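Local coordinates for deoxyhypusine synthase, putative (Entamoeba histolytica, PDB 7L9R), which probably acts as a deoxyhypusine synthase, an NAD-dependent transferase that moves the aminobutyl group of spermidine onto a lysine of the eIF5A precursor, at residues K167-E172 / G197-D202; Q191-M196 / I215-P220. All blocks are in the same frame, centred on the assembly; numbering follows the deposited sequence.

Interaction 1. Residues K167-E172 / G197-D202; sequences KQWLKE and GERLND
Trp169 of helix 160-179 and Leu200, in the last turn of helix 189-200, are the closest backbone pair, with CA atoms 9.2 Å apart. Side chains and a water bridge this gap. The Trp169 indole holds CG anti to its backbone N (chi1 -169°) and brings its six-membered ring up to the second helix. Trp169 CZ2 lies 3.6 Å from Arg199 CD, and the aliphatic part of Arg199 passes alongside in the opposite direction. Arg199 NE and water 1 lie over one face of the indole and Leu200 CD1 over the opposite face, all offset toward the rim. Leu200 CB is 4.0 Å from Trp169 CZ2. The Arg199 guanidinium stands nearly perpendicular to the indole, at 84°. Arg199 CZ is 6.0 Å from the centre of the Trp169 six-membered ring, so any cation-pi attraction is at most weak. Water 1 donates to Trp169 O at 2.8 Å and accepts from Arg199 NE at 2.9 Å. Farther out, Arg199 NH2 forms a salt bridge with Asp176 of helix 160-179. With no direct hydrogen bond between the segments, the polar link at this surface contact runs through the water and the Asp176 salt bridge, while the indole supplies the apolar packing.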
# COMPACT_ATOMS: atom_id res chain seq x y z
N LYS B 167 -1.89 24.85 -24.28
CA LYS B 167 -1.99 26.07 -23.48
C LYS B 167 -2.50 27.24 -24.32
O LYS B 167 -3.30 28.06 -23.85
CB LYS B 167 -0.64 26.42 -22.86
CG LYS B 167 -0.24 25.54 -21.69
CD LYS B 167 0.50 26.34 -20.62
CE LYS B 167 2.00 26.31 -20.84
NZ LYS B 167 2.74 26.59 -19.58
N GLN B 168 -2.01 27.36 -25.56
CA GLN B 168 -2.47 28.43 -26.43
C GLN B 168 -3.97 28.31 -26.70
O GLN B 168 -4.70 29.30 -26.63
CB GLN B 168 -1.69 28.42 -27.75
N TRP B 169 -4.44 27.09 -26.97
CA TRP B 169 -5.86 26.86 -27.18
C TRP B 169 -6.66 27.26 -25.94
O TRP B 169 -7.65 28.00 -26.04
CB TRP B 169 -6.10 25.39 -27.53
CG TRP B 169 -7.49 25.09 -28.02
CD1 TRP B 169 -7.91 25.05 -29.33
CD2 TRP B 169 -8.64 24.78 -27.23
NE1 TRP B 169 -9.24 24.74 -29.39
CE2 TRP B 169 -9.72 24.56 -28.11
CE3 TRP B 169 -8.87 24.67 -25.85
CZ2 TRP B 169 -11.00 24.24 -27.67
CZ3 TRP B 169 -10.14 24.35 -25.41
CH2 TRP B 169 -11.19 24.14 -26.31
N LEU B 170 -6.25 26.77 -24.77
CA LEU B 170 -6.96 27.11 -23.54
C LEU B 170 -6.97 28.61 -23.30
O LEU B 170 -7.97 29.18 -22.85
CB LEU B 170 -6.34 26.39 -22.35
CG LEU B 170 -6.49 24.87 -22.34
CD1 LEU B 170 -5.63 24.26 -21.25
CD2 LEU B 170 -7.95 24.49 -22.15
N LYS B 171 -5.85 29.28 -23.58
CA LYS B 171 -5.77 30.72 -23.34
C LYS B 171 -6.68 31.48 -24.30
O LYS B 171 -7.34 32.45 -23.90
CB LYS B 171 -4.33 31.20 -23.45
CG LYS B 171 -3.46 30.80 -22.27
CD LYS B 171 -2.01 31.17 -22.52
CE LYS B 171 -1.16 30.86 -21.31
NZ LYS B 171 0.28 31.16 -21.56
N GLU B 172 -6.73 31.07 -25.56
CA GLU B 172 -7.63 31.72 -26.50
C GLU B 172 -9.08 31.54 -26.08
O GLU B 172 -9.90 32.46 -26.18
CB GLU B 172 -7.40 31.20 -27.92
CG GLU B 172 -6.03 31.56 -28.48
CD GLU B 172 -5.86 31.09 -29.91
OE1 GLU B 172 -6.84 31.16 -30.68
OE2 GLU B 172 -4.74 30.66 -30.26
N GLY B 197 -16.09 21.65 -25.09
CA GLY B 197 -16.46 20.57 -25.99
C GLY B 197 -17.03 21.09 -27.30
O GLY B 197 -16.67 20.62 -28.37
N GLU B 198 -17.91 22.09 -27.22
CA GLU B 198 -18.48 22.69 -28.43
C GLU B 198 -17.41 23.40 -29.23
O GLU B 198 -17.42 23.37 -30.47
CB GLU B 198 -19.61 23.65 -28.07
CG GLU B 198 -20.76 23.00 -27.31
CD GLU B 198 -21.74 24.00 -26.72
OE1 GLU B 198 -21.34 25.15 -26.40
OE2 GLU B 198 -22.93 23.64 -26.58
N ARG B 199 -16.48 24.08 -28.56
CA ARG B 199 -15.43 24.80 -29.27
C ARG B 199 -14.45 23.84 -29.94
O ARG B 199 -14.00 24.09 -31.06
CB ARG B 199 -14.70 25.73 -28.29
CG ARG B 199 -13.68 26.64 -28.94
CD ARG B 199 -12.84 27.34 -27.88
NE ARG B 199 -12.00 28.37 -28.47
CZ ARG B 199 -12.33 29.65 -28.54
NH1 ARG B 199 -13.48 30.09 -28.05
NH2 ARG B 199 -11.51 30.51 -29.14
N LEU B 200 -14.10 22.75 -29.25
CA LEU B 200 -13.12 21.81 -29.78
C LEU B 200 -13.65 21.11 -31.03
O LEU B 200 -12.95 21.01 -32.04
CB LEU B 200 -12.76 20.79 -28.71
CG LEU B 200 -11.68 19.78 -29.06
CD1 LEU B 200 -10.36 20.49 -29.34
CD2 LEU B 200 -11.53 18.75 -27.95
N ASN B 201 -14.89 20.62 -30.97
CA ASN B 201 -15.59 20.07 -32.13
C ASN B 201 -14.76 18.98 -32.81
O ASN B 201 -14.52 19.00 -34.01
CB ASN B 201 -15.95 21.17 -33.12
CG ASN B 201 -16.91 20.71 -34.19
OD1 ASN B 201 -17.76 19.84 -33.96
ND2 ASN B 201 -16.78 21.28 -35.38
N ASP B 202 -14.32 18.02 -31.99
CA ASP B 202 -13.49 16.90 -32.43
C ASP B 202 -14.19 15.62 -31.98
O ASP B 202 -14.34 15.40 -30.78
CB ASP B 202 -12.09 17.00 -31.82
CG ASP B 202 -11.11 16.02 -32.45
OD1 ASP B 202 -11.43 14.82 -32.55
OD2 ASP B 202 -10.00 16.48 -32.83
O HOH W 1 -9.06 28.34 -28.45

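Interaction 2. Residues Q191-M196 / I215-P220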
# COMPACT_ATOMS: atom_id res chain seq x y z
N GLN B 191 -20.13 23.99 -16.89
CA GLN B 191 -20.47 24.90 -17.99
C GLN B 191 -19.26 25.18 -18.88
O GLN B 191 -19.38 25.18 -20.11
CB GLN B 191 -21.03 26.21 -17.45
CG GLN B 191 -22.33 26.10 -16.70
CD GLN B 191 -22.71 27.41 -16.03
OE1 GLN B 191 -21.99 28.41 -16.14
NE2 GLN B 191 -23.85 27.41 -15.34
N LEU B 192 -18.10 25.44 -18.27
CA LEU B 192 -16.89 25.67 -19.05
C LEU B 192 -16.53 24.45 -19.88
O LEU B 192 -16.04 24.59 -21.02
CB LEU B 192 -15.73 26.03 -18.11
CG LEU B 192 -15.84 27.38 -17.39
CD1 LEU B 192 -14.67 27.58 -16.44
CD2 LEU B 192 -15.92 28.52 -18.39
N ILE B 193 -16.75 23.26 -19.34
CA ILE B 193 -16.38 22.04 -20.05
C ILE B 193 -17.33 21.81 -21.22
O ILE B 193 -16.93 21.31 -22.27
CB ILE B 193 -16.33 20.86 -19.07
CG1 ILE B 193 -15.18 21.08 -18.08
CG2 ILE B 193 -16.15 19.53 -19.84
CD1 ILE B 193 -15.17 20.12 -16.91
N THR B 194 -18.61 22.16 -21.05
CA THR B 194 -19.55 22.12 -22.17
C THR B 194 -19.09 23.05 -23.29
O THR B 194 -19.00 22.65 -24.46
CB THR B 194 -20.95 22.50 -21.69
OG1 THR B 194 -21.41 21.53 -20.74
CG2 THR B 194 -21.92 22.57 -22.85
N MET B 195 -18.76 24.30 -22.94
CA MET B 195 -18.31 25.27 -23.93
C MET B 195 -17.03 24.81 -24.63
O MET B 195 -16.88 24.99 -25.85
CB MET B 195 -18.09 26.63 -23.26
CG MET B 195 -19.38 27.35 -22.88
SD MET B 195 -19.08 28.74 -21.76
CE MET B 195 -20.74 29.01 -21.15
N MET B 196 -16.11 24.20 -23.88
CA MET B 196 -14.88 23.69 -24.49
C MET B 196 -15.18 22.55 -25.46
O MET B 196 -14.60 22.50 -26.56
CB MET B 196 -13.91 23.24 -23.39
CG MET B 196 -13.18 24.39 -22.70
SD MET B 196 -11.90 23.94 -21.49
CE MET B 196 -12.86 23.58 -20.02
N ILE B 215 -24.28 15.29 -21.76
CA ILE B 215 -23.75 14.57 -20.61
C ILE B 215 -22.88 15.57 -19.85
O ILE B 215 -21.85 16.05 -20.36
CB ILE B 215 -22.99 13.31 -21.05
CG1 ILE B 215 -24.01 12.30 -21.59
CG2 ILE B 215 -22.20 12.73 -19.88
CD1 ILE B 215 -23.43 11.23 -22.49
N THR B 216 -23.31 15.90 -18.64
CA THR B 216 -22.66 16.93 -17.85
C THR B 216 -21.43 16.35 -17.17
O THR B 216 -21.49 15.26 -16.59
CB THR B 216 -23.64 17.51 -16.83
OG1 THR B 216 -24.81 17.98 -17.52
CG2 THR B 216 -23.01 18.66 -16.05
N ILE B 217 -20.32 17.08 -17.24
CA ILE B 217 -19.04 16.66 -16.68
C ILE B 217 -18.70 17.58 -15.52
O ILE B 217 -18.54 18.80 -15.70
CB ILE B 217 -17.92 16.67 -17.73
CG1 ILE B 217 -18.26 15.71 -18.88
CG2 ILE B 217 -16.58 16.30 -17.10
CD1 ILE B 217 -17.27 15.75 -20.03
N PHE B 218 -18.62 17.02 -14.32
CA PHE B 218 -18.22 17.76 -13.13
C PHE B 218 -16.73 17.61 -12.89
O PHE B 218 -16.16 16.52 -13.08
CB PHE B 218 -19.00 17.26 -11.91
CG PHE B 218 -20.48 17.44 -12.03
CD1 PHE B 218 -21.07 18.67 -11.79
CD2 PHE B 218 -21.29 16.38 -12.42
CE1 PHE B 218 -22.44 18.85 -11.92
CE2 PHE B 218 -22.66 16.55 -12.55
CZ PHE B 218 -23.24 17.78 -12.30
N CYS B 219 -16.09 18.71 -12.51
CA CYS B 219 -14.66 18.72 -12.23
C CYS B 219 -14.35 19.88 -11.28
O CYS B 219 -13.85 20.92 -11.71
CB CYS B 219 -13.84 18.84 -13.52
SG CYS B 219 -12.05 18.68 -13.29
N PRO B 220 -14.64 19.72 -9.99
CA PRO B 220 -14.43 20.83 -9.05
C PRO B 220 -13.00 21.35 -9.02
O PRO B 220 -12.79 22.53 -8.76
CB PRO B 220 -14.82 20.22 -7.69
CG PRO B 220 -15.72 19.09 -8.03
CD PRO B 220 -15.20 18.53 -9.32
O HOH W 2 -20.51 19.49 -18.82
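Ile193 of helix 189-200 meets Ile217 of strand 216-218 and Cys219 just beyond it. The two isoleucine side chains cross at about a right angle. Ile193 CG2 touches Ile217 CD1 at 3.9 Å. The other branch of Ile193 reaches along the strand, and its CD1 is 3.9 Å from Cys219 CB. Ile193 CD1 also packs against the backbone at Ile217 O, 3.8 Å away. With Ile193 CG1 anti to the carbonyl carbon (chi1 -66°), the two branches part: CG2 meets the Ile217 side chain, while CD1 spans Ile217 O and Cys219 CB. Beside this apolar patch lies a polar link. Water 2 accepts from Ile217 N at 2.9 Å and is hydrogen-bonded to Thr194 OG1, also at 2.9 Å. Thr194 OG1 makes a further hydrogen bond to Ser190 O, one turn back in its own helix.

Ile125 of helix 124-130 touches both isoleucines. Strand 216-218 is one of the two outermost strands of the six-stranded parallel sheet within this chain, and Thr216 and Phe218 bond through their backbones to strand 117-120. Phe218 points away from helix 189-200 and packs on helix 247-258. The strand is therefore sandwiched between helices, as in a Rossmann-like alpha/beta fold. All three residues that touch directly are buried. Dispersion and exclusion of water from the methyl groups would hold this helix against the sheet, while the water supplies a partner for the Ile217 amide.

Overall arrangement
Helix 189-200 serves both interactions, with its end in interaction 1 and its preceding turns in interaction 2. The contact centres are 13 Å apart. Interaction 2 belongs to the core and sets the helix against the edge strand 216-218 of the parallel sheet. Interaction 1 lies at the surface, where the same helix meets helix 160-179. The two sites touch through Met196: its O packs against Trp169 CH2 at the rim of the ring, and its SD packs on Leu170. Helix 124-130 touches side chains from both. The chemistry follows the location. Isoleucine methyls and a cysteine CB make the inner contact, whereas an aromatic ring and an arginine dominate the outer one. Each also has a bridging water.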